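Local coordinates for uncharacterized protein conserved in bacteria (Cupriavidus necator, PDB 5DMH) that phosphorylates the terminal hydroxyl of 3-oxo-tetronate with ATP, as a member of the four-carbon acid sugar kinase family, at residues A[75-80]-A[270-275]. Residues are numbered along the deposited sequence; the frame is centred on the assembly and turned at random.
Sequences EADALV and GLLPQR
Asp77 reaches across to Leu272 and Arg275, and its side chain carries nearly all of the contact on its own segment. Asp77 CB comes first and lies 3.9 Å from Leu272 CD1. Asp77 CG sits closer to Leu272 CD1, at 3.3 Å. With CG anti to the backbone N (chi1 174°), the Leu272 side chain extends toward Asp77, and CD1 sits over one face of the carboxylate, touching both oxygens. Asp77 and Leu272 meet roughly perpendicular to each other.

At the tip the oxygens divide between two nitrogens of Arg275. Asp77 OD1 takes the N-H of Arg275 NH2 at 2.8 Å, nearly straight at 170°. Asp77 OD2 takes the N-H of Arg275 NE at 2.9 Å. Both oxygens use their syn lone pairs. Arg275 thus grips side-on, and the two planes are nearly coplanar, 9° apart. The arginine chain bends at its second torsion to present this edge. Pro273 CG lies 3.4 Å above one guanidinium face, nearer its periphery than its centre.

Asp77 OD2 also accepts a hydrogen bond from the backbone N of Arg57. Asp77 lies just before strand 78-82 of the sugar-binding domain. Its partners belong to the loop after helix 262-268, where Leu272 also touches Phe266 and Arg267. The contact is structural packing away from the nucleotide site, joining that loop to the start of the strand. Two bonds in nearly one plane restrict the rotation of both groups, and the guanidinium would be expected to favour the ionised form of the buried Asp77.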
loop_
_atom_site.group_PDB
_atom_site.type_symbol
_atom_site.label_atom_id
_atom_site.label_comp_id
_atom_site.label_asym_id
_atom_site.label_seq_id
_atom_site.Cartn_x
_atom_site.Cartn_y
_atom_site.Cartn_z
ATOM N N GLU A 75 -9.002 0.917 -21.520
ATOM C CA GLU A 75 -9.242 2.355 -21.621
ATOM C C GLU A 75 -8.522 3.153 -20.517
ATOM O O GLU A 75 -8.542 4.383 -20.509
ATOM C CB GLU A 75 -10.749 2.626 -21.552
ATOM C CG GLU A 75 -11.573 1.783 -22.524
ATOM C CD GLU A 75 -11.150 1.975 -23.959
ATOM O OE1 GLU A 75 -11.137 3.137 -24.409
ATOM O OE2 GLU A 75 -10.826 0.970 -24.636
ATOM N N ALA A 76 -7.904 2.448 -19.580
ATOM C CA ALA A 76 -7.158 3.101 -18.506
ATOM C C ALA A 76 -5.847 3.707 -19.017
ATOM O O ALA A 76 -5.284 3.242 -20.004
ATOM C CB ALA A 76 -6.864 2.107 -17.392
ATOM N N ASP A 77 -5.390 4.769 -18.360
ATOM C CA ASP A 77 -4.042 5.298 -18.596
ATOM C C ASP A 77 -3.023 4.554 -17.737
ATOM O O ASP A 77 -1.861 4.384 -18.136
ATOM C CB ASP A 77 -3.974 6.788 -18.277
ATOM C CG ASP A 77 -5.012 7.593 -19.036
ATOM O OD1 ASP A 77 -5.132 7.414 -20.269
ATOM O OD2 ASP A 77 -5.692 8.427 -18.402
ATOM N N ALA A 78 -3.450 4.124 -16.550
ATOM C CA ALA A 78 -2.563 3.432 -15.626
ATOM C C ALA A 78 -3.268 2.242 -15.057
ATOM O O ALA A 78 -4.476 2.288 -14.859
ATOM C CB ALA A 78 -2.118 4.356 -14.472
ATOM N N LEU A 79 -2.513 1.178 -14.802
ATOM C CA LEU A 79 -3.043 -0.042 -14.209
ATOM C C LEU A 79 -2.234 -0.324 -12.967
ATOM O O LEU A 79 -0.998 -0.259 -13.014
ATOM C CB LEU A 79 -2.881 -1.203 -15.196
ATOM C CG LEU A 79 -3.650 -1.102 -16.518
ATOM C CD1 LEU A 79 -3.215 -2.207 -17.457
ATOM C CD2 LEU A 79 -5.120 -1.200 -16.262
ATOM N N VAL A 80 -2.910 -0.613 -11.859
ATOM C CA VAL A 80 -2.247 -0.945 -10.600
ATOM C C VAL A 80 -2.645 -2.346 -10.155
ATOM O O VAL A 80 -3.796 -2.584 -9.790
ATOM C CB VAL A 80 -2.602 0.039 -9.448
ATOM C CG1 VAL A 80 -1.900 -0.398 -8.142
ATOM C CG2 VAL A 80 -2.185 1.480 -9.798
ATOM N N GLY A 270 3.353 14.147 -25.035
ATOM C CA GLY A 270 2.262 14.134 -26.000
ATOM C C GLY A 270 1.513 12.811 -25.981
ATOM O O GLY A 270 0.713 12.531 -26.873
ATOM N N LEU A 271 1.775 11.999 -24.962
ATOM C CA LEU A 271 1.231 10.647 -24.895
ATOM C C LEU A 271 -0.063 10.560 -24.111
ATOM O O LEU A 271 -0.824 9.624 -24.295
ATOM C CB LEU A 271 2.252 9.686 -24.268
ATOM C CG LEU A 271 3.551 9.509 -25.056
ATOM C CD1 LEU A 271 4.509 8.608 -24.278
ATOM C CD2 LEU A 271 3.295 8.951 -26.448
ATOM N N LEU A 272 -0.309 11.530 -23.242
ATOM C CA LEU A 272 -1.486 11.524 -22.388
ATOM C C LEU A 272 -2.162 12.885 -22.462
ATOM O O LEU A 272 -1.528 13.901 -22.192
ATOM C CB LEU A 272 -1.059 11.266 -20.949
ATOM C CG LEU A 272 -2.131 11.353 -19.868
ATOM C CD1 LEU A 272 -3.130 10.175 -19.990
ATOM C CD2 LEU A 272 -1.465 11.390 -18.505
ATOM N N PRO A 273 -3.443 12.920 -22.839
ATOM C CA PRO A 273 -4.112 14.222 -22.842
ATOM C C PRO A 273 -4.286 14.701 -21.413
ATOM O O PRO A 273 -4.124 13.901 -20.496
ATOM C CB PRO A 273 -5.474 13.913 -23.468
ATOM C CG PRO A 273 -5.713 12.470 -23.172
ATOM C CD PRO A 273 -4.354 11.822 -23.217
ATOM N N GLN A 274 -4.605 15.977 -21.222
ATOM C CA GLN A 274 -4.936 16.475 -19.893
ATOM C C GLN A 274 -6.370 16.054 -19.575
ATOM O O GLN A 274 -7.297 16.446 -20.270
ATOM C CB GLN A 274 -4.788 17.999 -19.843
ATOM C CG GLN A 274 -5.271 18.641 -18.541
ATOM C CD GLN A 274 -4.461 18.208 -17.325
ATOM O OE1 GLN A 274 -4.944 17.444 -16.480
ATOM N NE2 GLN A 274 -3.229 18.698 -17.228
ATOM N N ARG A 275 -6.539 15.241 -18.534
ATOM C CA ARG A 275 -7.846 14.675 -18.183
ATOM C C ARG A 275 -8.706 15.674 -17.428
ATOM O O ARG A 275 -8.316 16.153 -16.365
ATOM C CB ARG A 275 -7.668 13.416 -17.328
ATOM C CG ARG A 275 -6.981 12.257 -18.047
ATOM C CD ARG A 275 -7.916 11.589 -19.016
ATOM N NE ARG A 275 -7.282 10.494 -19.747
ATOM C CZ ARG A 275 -7.547 10.176 -21.015
ATOM N NH1 ARG A 275 -8.428 10.878 -21.727
ATOM N NH2 ARG A 275 -6.921 9.155 -21.586
#